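Local coordinates for putative uncharacterized protein Smu.1393c (Streptococcus mutans, PDB 4L9A), which is an alpha/beta hydrolase that probably acts as a carboxylesterase, its natural substrate being unspecified, at residues A[32-37]-A[80-85]; A[53-58]-A[72-77]. All coordinates share one frame; numbering follows the deposited sequence.

Overall arrangement
From the N terminus, the chain runs through strand 33-38, turns into strand 43-47, forms the short helix 55-58 and re-enters the sheet as strand 71-75, beside and antiparallel to strand 33-38. Interaction 2 closes the inner loop, bringing the start of helix 55-58 onto the C-terminal part of strand 71-75. Interaction 1 closes the outer loop by folding residues 80-85 back onto the start of strand 33-38, so interaction 2 is nested inside it. Their centres lie about 8 Å apart. Asp76 joins the two: its carboxylate takes the start of helix 55-58 and also Tyr82 N, and its carbonyl is hydrogen-bonded to Ser83.

Interaction 1. Residues A[32-37]-A[80-85]; sequences PIYTCH and SGYSPV
Tyr34, near the start of strand 33-38, lies beside Ser83 of the loop 80-85, their CA atoms 4.7 Å apart, and the loop reaches this strand end after a type II' turn from Ser80 to Ser83. In that turn Ser83 N donates to Ser80 O, and Gly81 has a positive phi. The one hydrogen bond across the contact runs from Tyr34 N to Ser83 OG (2.9 Å, angle at the hydrogen 158°). Ser83 OG lies beside its own backbone N and also bonds Asp76 O, so the hydroxyl bridges strand 33-38 and the backbone just beyond strand 71-75. Beside the backbone bond between Tyr34 and Asp76, the serine adds a side-chain bridge between the two backbones.

The tyrosines supply most of the remaining surface. With CG anti to the backbone N (chi1 -179°), the Tyr34 ring runs alongside the Tyr82 side chain, both pointing the same way. Tyr82 CB sits over the middle of one face of the Tyr34 ring, 3.7 Å from its centroid, a CH-pi contact. The rings themselves meet obliquely, centroids 5.3 Å apart and planes at 50°, with Tyr82 CD2 4.0 Å from Tyr34 CZ. Beyond this pair, Tyr82 meets Tyr200 of helix 188-206.

At the edge of the contact the Pro84 ring lies against the Pro32 carbonyl (Pro84 CD to Pro32 O 3.0 Å), while the two rings touch more loosely, Pro32 CB to Pro84 CG 4.3 Å. Ile33 points away from the loop and packs on Trp96 and Ile103 of helix 93-106. In this alpha/beta hydrolase fold the loop is the connection from strand 71-75 to helix 93-106, tied across the antiparallel strand 33-38, the second from the edge of the sheet; Gly81 and Ser83 are the last two fixed positions of the family's Asp-x-x-Gly-x-Gly-x-Ser pattern.

Interaction 2. Residues A[53-58]-A[72-77]; sequences FSTADN and ILTIDA
In this alpha/beta hydrolase fold, a short helix that follows strand 43-47 meets the C-terminal part of strand 71-75, and the carboxylate of Asp76 receives the helix start. Asp76 opens the sequence DAPNSGYS, a variant of the family's Asp-x-x-Gly-x-Gly-x-Ser pattern, in which Gly81 and Ser83 match its second glycine and its serine. Its OD1 takes the amide of Thr55, the first residue of the helix (Thr55 N to Asp76 OD1 2.9 Å, angle 161°), approached from above the carboxylate plane. OD2 accepts a short bond from Ser54 OG, 2.5 Å from Asp76 OD2, on its syn lone pair; Tyr82 N is a second donor to that oxygen. Ser54 holds the N-cap position, but its hydroxyl, anti to the backbone N (chi1 -171°), spends itself on the aspartate rather than on the helix. The donors and the helix N terminus would probably favour a negative charge on Asp76.

The Thr55 side chain passes those of Thr74 and Asp76 in the opposite direction. Its OG1 donates to Ile75 O (2.8 Å from Thr55 OG1), meeting that carbonyl from above its plane, and also bonds Ser48 OG. Its CG2 packs on Thr74 CB at 3.7 Å, and Ala56 CB touches Thr74 OG1. A water completes the join, donating to Asp76 OD1 at 2.8 Å, accepting from Ala56 N at 3.3 Å, and bonding Thr74 OG1 at 2.7 Å.

Interaction 1. Residues A[32-37]-A[80-85]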
loop_
_atom_site.group_PDB
_atom_site.type_symbol
_atom_site.label_atom_id
_atom_site.label_comp_id
_atom_site.label_asym_id
_atom_site.label_seq_id
_atom_site.Cartn_x
_atom_site.Cartn_y
_atom_site.Cartn_z
ATOM N N PRO A 32 16.906 9.590 -1.985
ATOM C CA PRO A 32 16.858 8.199 -2.430
ATOM C C PRO A 32 15.648 7.466 -1.892
ATOM O O PRO A 32 15.193 7.710 -0.762
ATOM C CB PRO A 32 18.157 7.598 -1.864
ATOM C CG PRO A 32 19.094 8.801 -1.720
ATOM C CD PRO A 32 18.169 9.914 -1.283
ATOM N N ILE A 33 15.112 6.574 -2.714
ATOM C CA ILE A 33 13.947 5.787 -2.301
ATOM C C ILE A 33 14.286 4.315 -2.486
ATOM O O ILE A 33 14.740 3.914 -3.542
ATOM C CB ILE A 33 12.709 6.162 -3.119
ATOM C CG1 ILE A 33 12.357 7.635 -2.891
ATOM C CG2 ILE A 33 11.504 5.256 -2.753
ATOM C CD1 ILE A 33 11.787 7.937 -1.464
ATOM N N TYR A 34 14.070 3.519 -1.449
ATOM C CA TYR A 34 14.322 2.086 -1.516
ATOM C C TYR A 34 13.277 1.336 -2.345
ATOM O O TYR A 34 12.059 1.454 -2.121
ATOM C CB TYR A 34 14.367 1.524 -0.105
ATOM C CG TYR A 34 14.656 0.042 0.006
ATOM C CD1 TYR A 34 15.967 -0.426 0.011
ATOM C CD2 TYR A 34 13.620 -0.881 0.164
ATOM C CE1 TYR A 34 16.243 -1.768 0.140
ATOM C CE2 TYR A 34 13.888 -2.238 0.306
ATOM C CZ TYR A 34 15.204 -2.671 0.290
ATOM O OH TYR A 34 15.491 -4.008 0.424
ATOM N N THR A 35 13.764 0.559 -3.300
ATOM C CA THR A 35 12.901 -0.260 -4.140
ATOM C C THR A 35 13.406 -1.689 -4.215
ATOM O O THR A 35 14.600 -1.944 -4.021
ATOM C CB THR A 35 12.839 0.272 -5.584
ATOM O OG1 THR A 35 14.124 0.141 -6.193
ATOM C CG2 THR A 35 12.415 1.742 -5.621
ATOM N N CYS A 36 12.490 -2.610 -4.507
ATOM C CA CYS A 36 12.832 -3.982 -4.851
ATOM C C CYS A 36 12.142 -4.297 -6.161
ATOM O O CYS A 36 10.971 -3.966 -6.340
ATOM C CB CYS A 36 12.365 -4.957 -3.775
ATOM S SG CYS A 36 13.080 -4.653 -2.162
ATOM N N HIS A 37 12.846 -4.953 -7.073
ATOM C CA HIS A 37 12.370 -5.028 -8.450
ATOM C C HIS A 37 12.675 -6.349 -9.156
ATOM O O HIS A 37 13.739 -6.936 -8.972
ATOM C CB HIS A 37 12.969 -3.865 -9.251
ATOM C CG HIS A 37 12.706 -3.942 -10.723
ATOM N ND1 HIS A 37 13.619 -4.458 -11.615
ATOM C CD2 HIS A 37 11.634 -3.566 -11.460
ATOM C CE1 HIS A 37 13.126 -4.393 -12.840
ATOM N NE2 HIS A 37 11.922 -3.854 -12.772
ATOM N N SER A 80 10.020 4.930 6.266
ATOM C CA SER A 80 9.521 3.574 6.438
ATOM C C SER A 80 10.476 2.556 5.854
ATOM O O SER A 80 11.203 2.850 4.903
ATOM C CB SER A 80 8.156 3.417 5.763
ATOM O OG SER A 80 8.324 3.228 4.376
ATOM N N GLY A 81 10.456 1.349 6.404
ATOM C CA GLY A 81 11.241 0.276 5.836
ATOM C C GLY A 81 12.690 0.705 5.690
ATOM O O GLY A 81 13.283 1.210 6.638
ATOM N N TYR A 82 13.262 0.522 4.506
ATOM C CA TYR A 82 14.668 0.852 4.333
ATOM C C TYR A 82 14.864 2.156 3.565
ATOM O O TYR A 82 15.991 2.505 3.227
ATOM C CB TYR A 82 15.431 -0.299 3.665
ATOM C CG TYR A 82 15.438 -1.573 4.486
ATOM C CD1 TYR A 82 16.334 -1.746 5.541
ATOM C CD2 TYR A 82 14.557 -2.606 4.200
ATOM C CE1 TYR A 82 16.338 -2.909 6.293
ATOM C CE2 TYR A 82 14.562 -3.777 4.945
ATOM C CZ TYR A 82 15.448 -3.921 5.994
ATOM O OH TYR A 82 15.439 -5.091 6.739
ATOM N N SER A 83 13.786 2.878 3.267
ATOM C CA SER A 83 13.983 4.219 2.708
ATOM C C SER A 83 14.564 5.132 3.780
ATOM O O SER A 83 14.450 4.844 4.968
ATOM C CB SER A 83 12.695 4.794 2.121
ATOM O OG SER A 83 12.487 4.292 0.803
ATOM N N PRO A 84 15.206 6.234 3.366
ATOM C CA PRO A 84 15.840 7.106 4.359
ATOM C C PRO A 84 14.819 7.813 5.254
ATOM O O PRO A 84 13.641 7.991 4.883
ATOM C CB PRO A 84 16.581 8.143 3.498
ATOM C CG PRO A 84 16.763 7.486 2.154
ATOM C CD PRO A 84 15.490 6.666 1.987
ATOM N N VAL A 85 15.259 8.203 6.443
ATOM C CA VAL A 85 14.442 9.092 7.255
ATOM C C VAL A 85 14.764 10.541 6.889
ATOM O O VAL A 85 15.920 10.888 6.620
ATOM C CB VAL A 85 14.599 8.844 8.771
ATOM C CG1 VAL A 85 14.202 7.405 9.125
ATOM C CG2 VAL A 85 16.008 9.132 9.221
#

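Interaction 2. Residues A[53-58]-A[72-77]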
loop_
_atom_site.group_PDB
_atom_site.type_symbol
_atom_site.label_atom_id
_atom_site.label_comp_id
_atom_site.label_asym_id
_atom_site.label_seq_id
_atom_site.Cartn_x
_atom_site.Cartn_y
_atom_site.Cartn_z
ATOM N N PHE A 53 7.097 -1.128 8.214
ATOM C CA PHE A 53 7.528 -2.311 7.475
ATOM C C PHE A 53 8.045 -1.947 6.077
ATOM O O PHE A 53 7.516 -1.057 5.425
ATOM C CB PHE A 53 6.386 -3.311 7.324
ATOM C CG PHE A 53 5.724 -3.690 8.618
ATOM C CD1 PHE A 53 6.440 -4.315 9.622
ATOM C CD2 PHE A 53 4.375 -3.434 8.817
ATOM C CE1 PHE A 53 5.825 -4.675 10.807
ATOM C CE2 PHE A 53 3.745 -3.791 10.012
ATOM C CZ PHE A 53 4.467 -4.411 11.001
ATOM N N SER A 54 9.059 -2.663 5.608
ATOM C CA SER A 54 9.509 -2.491 4.225
ATOM C C SER A 54 8.494 -3.183 3.327
ATOM O O SER A 54 7.886 -4.175 3.725
ATOM C CB SER A 54 10.914 -3.084 4.014
ATOM O OG SER A 54 11.420 -2.728 2.736
ATOM N N THR A 55 8.314 -2.670 2.115
ATOM C CA THR A 55 7.135 -3.031 1.321
ATOM C C THR A 55 7.193 -4.454 0.780
ATOM O O THR A 55 6.198 -5.182 0.830
ATOM C CB THR A 55 6.886 -2.010 0.205
ATOM O OG1 THR A 55 6.561 -0.753 0.807
ATOM C CG2 THR A 55 5.730 -2.447 -0.711
ATOM N N ALA A 56 8.358 -4.876 0.296
ATOM C CA ALA A 56 8.490 -6.241 -0.187
ATOM C C ALA A 56 8.197 -7.266 0.922
ATOM O O ALA A 56 7.561 -8.295 0.670
ATOM C CB ALA A 56 9.883 -6.472 -0.785
ATOM N N ASP A 57 8.678 -6.986 2.133
ATOM C CA ASP A 57 8.425 -7.844 3.291
ATOM C C ASP A 57 6.926 -7.837 3.602
ATOM O O ASP A 57 6.304 -8.882 3.861
ATOM C CB ASP A 57 9.155 -7.303 4.525
ATOM C CG ASP A 57 10.675 -7.359 4.399
ATOM O OD1 ASP A 57 11.172 -8.207 3.640
ATOM O OD2 ASP A 57 11.372 -6.560 5.074
ATOM N N ASN A 58 6.369 -6.631 3.605
ATOM C CA ASN A 58 4.964 -6.399 3.926
ATOM C C ASN A 58 4.049 -7.234 3.021
ATOM O O ASN A 58 3.077 -7.829 3.483
ATOM C CB ASN A 58 4.674 -4.889 3.778
ATOM C CG ASN A 58 3.308 -4.471 4.338
ATOM O OD1 ASN A 58 2.712 -5.171 5.149
ATOM N ND2 ASN A 58 2.824 -3.306 3.907
ATOM N N ILE A 72 7.747 -7.197 -10.706
ATOM C CA ILE A 72 7.484 -6.744 -9.348
ATOM C C ILE A 72 8.221 -5.428 -9.127
ATOM O O ILE A 72 9.378 -5.296 -9.503
ATOM C CB ILE A 72 7.987 -7.768 -8.291
ATOM C CG1 ILE A 72 7.362 -9.147 -8.508
ATOM C CG2 ILE A 72 7.723 -7.263 -6.884
ATOM C CD1 ILE A 72 5.837 -9.196 -8.257
ATOM N N LEU A 73 7.549 -4.454 -8.528
ATOM C CA LEU A 73 8.221 -3.255 -8.042
ATOM C C LEU A 73 7.641 -2.898 -6.697
ATOM O O LEU A 73 6.461 -2.568 -6.597
ATOM C CB LEU A 73 8.032 -2.073 -9.006
ATOM C CG LEU A 73 8.568 -0.717 -8.553
ATOM C CD1 LEU A 73 10.105 -0.752 -8.277
ATOM C CD2 LEU A 73 8.250 0.333 -9.611
ATOM N N THR A 74 8.458 -2.972 -5.657
ATOM C CA THR A 74 8.019 -2.492 -4.359
ATOM C C THR A 74 8.724 -1.182 -4.054
ATOM O O THR A 74 9.897 -0.985 -4.424
ATOM C CB THR A 74 8.280 -3.517 -3.243
ATOM O OG1 THR A 74 9.687 -3.609 -2.991
ATOM C CG2 THR A 74 7.730 -4.903 -3.628
ATOM N N ILE A 75 8.014 -0.298 -3.365
ATOM C CA ILE A 75 8.514 1.028 -3.039
ATOM C C ILE A 75 8.281 1.351 -1.562
ATOM O O ILE A 75 7.149 1.248 -1.068
ATOM C CB ILE A 75 7.810 2.104 -3.905
ATOM C CG1 ILE A 75 8.032 1.824 -5.395
ATOM C CG2 ILE A 75 8.305 3.503 -3.546
ATOM C CD1 ILE A 75 7.257 2.770 -6.319
ATOM N N ASP A 76 9.344 1.733 -0.854
ATOM C CA ASP A 76 9.229 2.159 0.543
ATOM C C ASP A 76 9.090 3.683 0.633
ATOM O O ASP A 76 9.923 4.415 0.115
ATOM C CB ASP A 76 10.448 1.718 1.367
ATOM C CG ASP A 76 10.508 0.209 1.579
ATOM O OD1 ASP A 76 9.750 -0.525 0.895
ATOM O OD2 ASP A 76 11.331 -0.245 2.410
ATOM N N ALA A 77 8.042 4.164 1.300
ATOM C CA ALA A 77 7.877 5.604 1.496
ATOM C C ALA A 77 8.973 6.142 2.417
ATOM O O ALA A 77 9.569 5.392 3.193
ATOM C CB ALA A 77 6.478 5.917 2.080
HETATM O O HOH W 1 10.575 -2.701 -0.665
#